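Long-range contacts in putative polyketide cyclase (Acidithiobacillus ferrooxidans, PDB 3F9S), which is a putative polyketide cyclase of the SnoaL-like family that, as in relatives, may close rings in polyketide chains, though its own substrate is not established: residues 66-71 / 93-98; 72-77 / 84-89; 112-117 / 126-131. One frame throughout, in Å; residues are numbered along the deposited sequence.

Contact 1 of 3, residues 66-71 / 93-98; sequences AFPDQC and THKEDI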
# COMPACT_ATOMS: atom_id res chain seq x y z
N ALA A 66 -7.74 11.98 15.20
CA ALA A 66 -6.37 12.44 14.92
C ALA A 66 -6.32 13.54 13.86
O ALA A 66 -5.55 14.49 13.98
CB ALA A 66 -5.51 11.25 14.49
N PHE A 67 -7.13 13.38 12.82
CA PHE A 67 -7.22 14.31 11.69
C PHE A 67 -8.70 14.41 11.34
O PHE A 67 -9.14 13.75 10.39
CB PHE A 67 -6.42 13.75 10.54
CG PHE A 67 -4.96 13.66 10.81
CD1 PHE A 67 -4.15 14.77 10.64
CD2 PHE A 67 -4.39 12.47 11.26
CE1 PHE A 67 -2.78 14.70 10.89
CE2 PHE A 67 -3.02 12.39 11.52
CZ PHE A 67 -2.21 13.50 11.33
N PRO A 68 -9.46 15.21 12.11
CA PRO A 68 -10.92 15.26 11.95
C PRO A 68 -11.47 15.73 10.62
O PRO A 68 -12.59 15.35 10.29
CB PRO A 68 -11.38 16.13 13.12
CG PRO A 68 -10.22 16.91 13.53
CD PRO A 68 -9.01 16.10 13.19
N ASP A 69 -10.71 16.50 9.85
CA ASP A 69 -11.16 16.95 8.53
C ASP A 69 -10.56 16.11 7.41
O ASP A 69 -10.60 16.52 6.25
CB ASP A 69 -10.88 18.43 8.32
CG ASP A 69 -9.42 18.74 8.08
OD1 ASP A 69 -8.53 17.86 8.19
OD2 ASP A 69 -9.16 19.91 7.73
N GLN A 70 -9.99 14.94 7.74
CA GLN A 70 -9.35 14.11 6.74
C GLN A 70 -10.31 13.72 5.63
O GLN A 70 -11.49 13.51 5.87
CB GLN A 70 -8.74 12.85 7.36
CG GLN A 70 -9.71 11.84 7.92
CD GLN A 70 -9.00 10.74 8.67
OE1 GLN A 70 -8.68 9.71 8.10
NE2 GLN A 70 -8.68 10.99 9.93
N CYS A 71 -9.76 13.61 4.42
CA CYS A 71 -10.56 13.30 3.27
C CYS A 71 -9.77 12.34 2.41
O CYS A 71 -8.61 12.58 2.14
CB CYS A 71 -10.88 14.56 2.47
SG CYS A 71 -12.12 14.20 1.22
N THR A 93 -5.86 18.47 7.70
CA THR A 93 -5.22 19.64 8.29
C THR A 93 -4.61 19.15 9.59
O THR A 93 -5.25 18.37 10.30
CB THR A 93 -6.26 20.72 8.64
OG1 THR A 93 -7.02 21.02 7.46
CG2 THR A 93 -5.60 21.97 9.13
N HIS A 94 -3.40 19.60 9.88
CA HIS A 94 -2.71 19.23 11.12
C HIS A 94 -3.20 20.23 12.18
O HIS A 94 -2.50 21.18 12.51
CB HIS A 94 -1.19 19.27 10.91
CG HIS A 94 -0.40 18.93 12.13
ND1 HIS A 94 0.84 19.48 12.38
CD2 HIS A 94 -0.68 18.14 13.19
CE1 HIS A 94 1.30 19.02 13.53
NE2 HIS A 94 0.40 18.20 14.04
N LYS A 95 -4.42 19.99 12.68
CA LYS A 95 -5.06 20.89 13.66
C LYS A 95 -5.34 20.30 15.06
O LYS A 95 -5.78 21.03 15.95
CB LYS A 95 -6.31 21.54 13.06
CG LYS A 95 -7.44 20.60 12.71
CD LYS A 95 -8.55 21.40 12.04
CE LYS A 95 -9.81 20.57 11.90
NZ LYS A 95 -9.55 19.32 11.16
N GLU A 96 -5.09 19.00 15.24
CA GLU A 96 -5.15 18.35 16.54
C GLU A 96 -3.71 18.08 16.96
O GLU A 96 -2.85 17.83 16.11
CB GLU A 96 -5.94 17.04 16.47
CG GLU A 96 -7.44 17.23 16.29
CD GLU A 96 -8.18 17.69 17.55
OE1 GLU A 96 -7.57 17.80 18.64
OE2 GLU A 96 -9.40 17.93 17.44
N ASP A 97 -3.46 18.15 18.27
CA ASP A 97 -2.15 17.83 18.82
C ASP A 97 -1.98 16.31 18.78
O ASP A 97 -2.86 15.56 19.23
CB ASP A 97 -1.99 18.34 20.26
CG ASP A 97 -1.99 19.87 20.36
OD1 ASP A 97 -1.79 20.57 19.35
OD2 ASP A 97 -2.16 20.38 21.49
N ILE A 98 -0.86 15.86 18.21
CA ILE A 98 -0.50 14.44 18.10
C ILE A 98 0.85 14.28 18.82
O ILE A 98 1.52 15.29 19.08
CB ILE A 98 -0.51 13.92 16.63
CG1 ILE A 98 0.27 14.84 15.67
CG2 ILE A 98 -1.95 13.80 16.12
CD1 ILE A 98 0.33 14.31 14.25
O HOH W 1 -4.46 16.75 13.11
O HOH W 2 -7.57 17.29 10.43
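The ring of Phe67 meets the carbonyl oxygen of Thr93 at its edge, near the ring plane, with CD1 3.8 Å from Thr93 O. Its far end, CZ, touches the CD1 methyl of Ile98 obliquely, the two side chains crossing at about a right angle, and Trp90 makes an edge-to-face pair with the same ring. The second flat group is the carboxylate of Asp69. Thr93 N donates to the syn lone pair of Asp69 OD1 at 2.8 Å, almost straight at 174°; Thr93 OG1 also points at Asp69 OD2, but their separation of 2.4 Å is too short to be trusted in detail. What turns the carboxylate to this side is the first torsion of Asp69, which sets CG between the backbone N and the carbonyl carbon (chi1 74°). Lys95 arrives obliquely: its chain bends at the last torsion, bringing NZ to 3.5 Å from Asp69 OD1 in a salt bridge and up against the Pro68 ring, whose CG lies 3.4 Å from Lys95 NZ. Glu96 CG rests against CD of the same proline. Two waters fill the seam. One donates to Asp69 OD1 and Thr93 O and weakly accepts from Lys95 NZ; the other donates to Ala66 O, 2.7 Å away, and accepts from Glu96 N. The loop leaving helix 53-66 is thus joined to the loop after strand 83-93 at the protein surface. With the Thr93 amide, a water and a rather distant lysine beside OD1, the Asp69 carboxylate is probably limited in its rotation, and its charged form is likely to be favoured.

Contact 2 of 3, residues 72-77 / 84-89; sequences FDIQGL and VVMTWL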
# COMPACT_ATOMS: atom_id res chain seq x y z
N PHE A 72 -10.42 11.24 2.05
CA PHE A 72 -9.84 10.23 1.17
C PHE A 72 -10.31 10.54 -0.24
O PHE A 72 -11.47 10.88 -0.45
CB PHE A 72 -10.31 8.85 1.56
CG PHE A 72 -9.71 8.38 2.83
CD1 PHE A 72 -10.20 8.85 4.05
CD2 PHE A 72 -8.65 7.49 2.83
CE1 PHE A 72 -9.64 8.43 5.25
CE2 PHE A 72 -8.09 7.05 4.02
CZ PHE A 72 -8.59 7.50 5.23
N ASP A 73 -9.39 10.42 -1.18
CA ASP A 73 -9.61 10.71 -2.58
C ASP A 73 -9.21 9.45 -3.30
O ASP A 73 -8.03 9.21 -3.54
CB ASP A 73 -8.76 11.93 -2.95
CG ASP A 73 -8.78 12.26 -4.42
OD1 ASP A 73 -9.56 11.66 -5.20
OD2 ASP A 73 -7.98 13.14 -4.79
N ILE A 74 -10.22 8.66 -3.67
CA ILE A 74 -10.00 7.36 -4.27
C ILE A 74 -9.39 7.61 -5.64
O ILE A 74 -9.88 8.45 -6.40
CB ILE A 74 -11.30 6.55 -4.39
CG1 ILE A 74 -11.87 6.23 -3.01
CG2 ILE A 74 -11.06 5.22 -5.14
CD1 ILE A 74 -13.21 5.57 -3.05
N GLN A 75 -8.31 6.90 -5.90
CA GLN A 75 -7.60 6.97 -7.16
C GLN A 75 -8.01 5.83 -8.06
O GLN A 75 -8.30 6.05 -9.22
CB GLN A 75 -6.10 6.95 -6.94
CG GLN A 75 -5.63 8.11 -6.10
CD GLN A 75 -5.99 9.44 -6.69
OE1 GLN A 75 -6.89 10.14 -6.20
NE2 GLN A 75 -5.36 9.76 -7.80
N GLY A 76 -7.96 4.61 -7.55
CA GLY A 76 -8.33 3.46 -8.34
C GLY A 76 -9.07 2.46 -7.50
O GLY A 76 -8.90 2.41 -6.28
N LEU A 77 -9.92 1.68 -8.16
CA LEU A 77 -10.64 0.57 -7.52
C LEU A 77 -10.39 -0.61 -8.41
O LEU A 77 -10.65 -0.53 -9.60
CB LEU A 77 -12.13 0.85 -7.41
CG LEU A 77 -12.50 1.92 -6.40
CD1 LEU A 77 -13.97 2.26 -6.52
CD2 LEU A 77 -12.16 1.49 -4.98
N VAL A 84 -11.83 -5.79 -3.29
CA VAL A 84 -11.67 -4.60 -4.09
C VAL A 84 -10.53 -3.84 -3.45
O VAL A 84 -10.59 -3.50 -2.28
CB VAL A 84 -12.90 -3.72 -4.19
CG1 VAL A 84 -12.61 -2.53 -5.13
CG2 VAL A 84 -14.09 -4.54 -4.72
N VAL A 85 -9.49 -3.61 -4.22
CA VAL A 85 -8.36 -2.81 -3.77
C VAL A 85 -8.67 -1.36 -4.13
O VAL A 85 -9.05 -1.08 -5.26
CB VAL A 85 -7.05 -3.21 -4.42
CG1 VAL A 85 -5.90 -2.38 -3.79
CG2 VAL A 85 -6.75 -4.71 -4.26
N MSE A 86 -8.50 -0.46 -3.16
CA MSE A 86 -8.71 0.95 -3.35
C MSE A 86 -7.37 1.62 -3.13
O MSE A 86 -6.73 1.38 -2.11
CB MSE A 86 -9.68 1.47 -2.29
CG MSE A 86 -10.07 2.90 -2.43
SE MSE A 86 -11.11 3.17 -0.77
CE MSE A 86 -9.86 3.60 0.52
N THR A 87 -6.92 2.36 -4.12
CA THR A 87 -5.75 3.22 -3.95
C THR A 87 -6.34 4.58 -3.72
O THR A 87 -7.39 4.92 -4.26
CB THR A 87 -4.83 3.19 -5.16
OG1 THR A 87 -5.57 3.47 -6.34
CG2 THR A 87 -4.16 1.82 -5.27
N TRP A 88 -5.64 5.38 -2.92
CA TRP A 88 -6.15 6.66 -2.52
C TRP A 88 -5.08 7.63 -2.09
O TRP A 88 -3.97 7.24 -1.75
CB TRP A 88 -7.15 6.50 -1.38
CG TRP A 88 -6.71 5.57 -0.29
CD1 TRP A 88 -6.97 4.27 -0.21
CD2 TRP A 88 -5.95 5.90 0.88
NE1 TRP A 88 -6.42 3.71 0.91
CE2 TRP A 88 -5.78 4.69 1.61
CE3 TRP A 88 -5.38 7.07 1.36
CZ2 TRP A 88 -5.11 4.64 2.82
CZ3 TRP A 88 -4.68 7.03 2.57
CH2 TRP A 88 -4.55 5.81 3.28
N LEU A 89 -5.46 8.90 -2.20
CA LEU A 89 -4.72 10.01 -1.68
C LEU A 89 -5.56 10.45 -0.51
O LEU A 89 -6.74 10.11 -0.39
CB LEU A 89 -4.62 11.12 -2.71
CG LEU A 89 -3.94 10.66 -3.99
CD1 LEU A 89 -3.91 11.83 -4.95
CD2 LEU A 89 -2.55 10.08 -3.81
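Backbone hydrogen bonds between Phe72-Leu77 and Val84-Leu89 follow an antiparallel pattern broken once. Asp73 and Leu89 exchange a pair of bonds, Asp73 N to Leu89 O at 2.8 Å and Leu89 N to Asp73 O. Past Ile74 the register slips by one residue: Gln75 N donates to Thr87 O at 2.7 Å, Gly76 N reaches the same oxygen weakly at 3.4 Å, and Thr87 N returns a bond to Gly76 O. The aromatic contact is edge-to-face. Phe72 turns its edge to one face of Trp88, CD2 standing 3.6 Å from Trp88 CE3 near the rim of the indole, with the ring planes at 66°. The indole is carried there by a first torsion that sets CG between the backbone N and the carbonyl carbon (chi1 45°), and its NE1 is hydrogen-bonded to Thr114 on strand 107-118. Apolar contacts continue on the sheet face that carries Ile74, Leu77, Met86 and Trp88. Selenomethionine Met86 presents CG to Leu77 CD2 at 3.6 Å, the two chains lying side by side, whereas Ile74 crosses Met86 at about a right angle and lays CG1 and CD1 against SE. On the face of Asp73, Thr87 and Leu89, Leu89 CG lies 3.7 Å from Gln75 CG, and Thr87 and Leu89 also pack against the second subunit. Gln75 and Gly76 facing Thr87 make a classic beta bulge in the hairpin of strands 71-80 and 83-93, part of the strongly bent sheet characteristic of the NTF2-like fold.

Contact 3 of 3, residues 112-117 / 126-131; sequences GATVYY and HWQITD. With GOL (glycerol), chain C.
A glycerol, probably from the crystallisation liquor, bridges the two strands by joining Tyr116 on one to Gln128 on the other. Tyr116 OH and glycerol O3 share a hydrogen bond of 2.8 Å, and Gln128 NE2 donates to glycerol O1 at the same length and nearly straight, 175°. Arg59 binds the glycerol as well. Gln128 sends CG away from its backbone N (chi1 174°) and runs on extended, side by side with Thr114, whose OG1 donates to Gln128 OE1; the place of that oxygen is less sure. Thr114 OG1 also takes a bond from Trp88 NE1, and Gln128 NE2 has a second partner in Asp41. A leucine in place of Gln128 would probably leave Thr114 OG1 without its acceptor and Asp41 without this amide donor. Two residues back on the same strand face, His126 lays CB over one face of the Tyr116 ring, 3.9 Å from Tyr116 CE1, and against the CG2 methyl of Thr114 at 3.6 Å. Its two ring nitrogens are held by Tyr36 and Asp41, which should fix the turn of the imidazole. The polar groups gathered here, with the glycerol among them, are consistent with the region where relatives in this family bind substrates. On the opposite face from Thr114, His126 and Gln128, Val115 packs against Trp127, CB to CB 3.9 Å. Backbone bonds such as Val115 N to Trp127 O, 2.7 Å, complete the regular antiparallel pairing. Strand 83-93 borders Gly112-Tyr117, strand 36-40 lies beyond His126-Thr130, the second subunit packs on Ala113, Val115 and Ile129, and Asp131 caps the helix 132-142 that follows.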
# COMPACT_ATOMS: atom_id res chain seq x y z
N GLY A 112 -2.32 5.81 -0.01
CA GLY A 112 -2.40 4.48 0.49
C GLY A 112 -3.11 3.56 -0.45
O GLY A 112 -3.65 3.97 -1.47
N ALA A 113 -3.01 2.29 -0.11
CA ALA A 113 -3.67 1.24 -0.84
C ALA A 113 -4.31 0.33 0.19
O ALA A 113 -3.68 -0.03 1.18
CB ALA A 113 -2.68 0.52 -1.71
N THR A 114 -5.55 -0.06 -0.06
CA THR A 114 -6.30 -0.85 0.88
C THR A 114 -7.06 -1.88 0.12
O THR A 114 -7.86 -1.53 -0.72
CB THR A 114 -7.29 0.03 1.60
OG1 THR A 114 -6.58 1.14 2.13
CG2 THR A 114 -7.93 -0.75 2.72
N VAL A 115 -6.77 -3.14 0.42
CA VAL A 115 -7.54 -4.26 -0.11
C VAL A 115 -8.70 -4.38 0.85
O VAL A 115 -8.50 -4.52 2.06
CB VAL A 115 -6.78 -5.58 -0.08
CG1 VAL A 115 -7.65 -6.66 -0.73
CG2 VAL A 115 -5.43 -5.43 -0.82
N TYR A 116 -9.91 -4.34 0.31
CA TYR A 116 -11.11 -4.51 1.10
C TYR A 116 -11.70 -5.82 0.69
O TYR A 116 -11.80 -6.07 -0.49
CB TYR A 116 -12.13 -3.41 0.82
CG TYR A 116 -11.94 -2.25 1.72
CD1 TYR A 116 -12.29 -2.37 3.07
CD2 TYR A 116 -11.40 -1.06 1.27
CE1 TYR A 116 -12.13 -1.34 3.94
CE2 TYR A 116 -11.22 0.00 2.15
CZ TYR A 116 -11.58 -0.16 3.48
OH TYR A 116 -11.45 0.86 4.38
N TYR A 117 -12.04 -6.63 1.69
CA TYR A 117 -12.65 -7.91 1.47
C TYR A 117 -14.12 -7.76 1.75
O TYR A 117 -14.50 -7.11 2.73
CB TYR A 117 -12.01 -8.95 2.39
CG TYR A 117 -10.62 -9.24 1.92
CD1 TYR A 117 -10.44 -10.12 0.87
CD2 TYR A 117 -9.49 -8.60 2.47
CE1 TYR A 117 -9.18 -10.42 0.39
CE2 TYR A 117 -8.21 -8.90 1.98
CZ TYR A 117 -8.08 -9.80 0.95
OH TYR A 117 -6.87 -10.16 0.41
N HIS A 126 -9.62 -5.53 6.01
CA HIS A 126 -8.74 -4.84 5.07
C HIS A 126 -7.27 -5.20 5.24
O HIS A 126 -6.86 -5.65 6.29
CB HIS A 126 -8.93 -3.32 5.10
CG HIS A 126 -8.38 -2.66 6.32
ND1 HIS A 126 -9.17 -2.29 7.38
CD2 HIS A 126 -7.12 -2.27 6.63
CE1 HIS A 126 -8.42 -1.71 8.30
NE2 HIS A 126 -7.17 -1.70 7.88
N TRP A 127 -6.53 -5.04 4.15
CA TRP A 127 -5.10 -5.23 4.10
C TRP A 127 -4.64 -3.91 3.53
O TRP A 127 -4.94 -3.58 2.38
CB TRP A 127 -4.79 -6.39 3.18
CG TRP A 127 -3.45 -6.92 3.33
CD1 TRP A 127 -3.11 -8.07 3.96
CD2 TRP A 127 -2.25 -6.37 2.81
NE1 TRP A 127 -1.76 -8.27 3.87
CE2 TRP A 127 -1.20 -7.23 3.17
CE3 TRP A 127 -1.95 -5.23 2.05
CZ2 TRP A 127 0.12 -7.00 2.81
CZ3 TRP A 127 -0.62 -4.99 1.71
CH2 TRP A 127 0.40 -5.87 2.10
N GLN A 128 -3.92 -3.13 4.32
CA GLN A 128 -3.61 -1.77 3.95
C GLN A 128 -2.16 -1.39 4.13
O GLN A 128 -1.48 -1.90 5.01
CB GLN A 128 -4.46 -0.86 4.82
CG GLN A 128 -4.20 0.61 4.71
CD GLN A 128 -5.34 1.35 5.30
OE1 GLN A 128 -6.33 1.53 4.61
NE2 GLN A 128 -5.26 1.71 6.57
N ILE A 129 -1.69 -0.53 3.25
CA ILE A 129 -0.38 0.09 3.42
C ILE A 129 -0.64 1.56 3.14
O ILE A 129 -1.34 1.89 2.20
CB ILE A 129 0.68 -0.44 2.43
CG1 ILE A 129 0.73 -1.96 2.44
CG2 ILE A 129 2.06 0.19 2.75
CD1 ILE A 129 1.30 -2.57 3.67
N THR A 130 -0.06 2.43 3.95
CA THR A 130 -0.20 3.86 3.76
C THR A 130 1.19 4.47 3.86
O THR A 130 2.09 3.90 4.47
CB THR A 130 -1.07 4.48 4.86
OG1 THR A 130 -0.36 4.45 6.08
CG2 THR A 130 -2.38 3.71 5.06
N ASP A 131 1.33 5.66 3.30
CA ASP A 131 2.60 6.39 3.32
C ASP A 131 2.78 7.13 4.65
O ASP A 131 2.76 8.37 4.72
CB ASP A 131 2.68 7.34 2.14
CG ASP A 131 4.01 8.04 2.05
OD1 ASP A 131 5.00 7.53 2.62
OD2 ASP A 131 4.03 9.10 1.39
C1 GOL C . -8.52 3.64 7.60
O1 GOL C . -7.34 2.97 7.94
C2 GOL C . -9.49 2.75 6.84
O2 GOL C . -9.76 1.59 7.60
C3 GOL C . -8.95 2.45 5.44
O3 GOL C . -9.69 3.01 4.37

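How the contacts relate
Contacts 2 and 3 lie within one curved sheet, and contact 1 joins loops at its end. Contact 2 is nested inside the loop that contact 1 closes, their segments adjoining in sequence although their centres lie 20 Å apart; contact 3 follows both along the chain. Contacts 2 and 3, with centres 9 Å apart, are successive hairpins stitched together where strand 83-93 pairs with strand 107-118, Met86 N lying 2.7 Å from Thr114 O in a probable hydrogen bond. Contacts 1 and 3 lie on opposite sides of the chain's centre without touching. The sheet thus links surface loops to the buried contact 3, where a polar, glycerol-binding region probably marks the ligand site, while both hairpins also meet the second subunit.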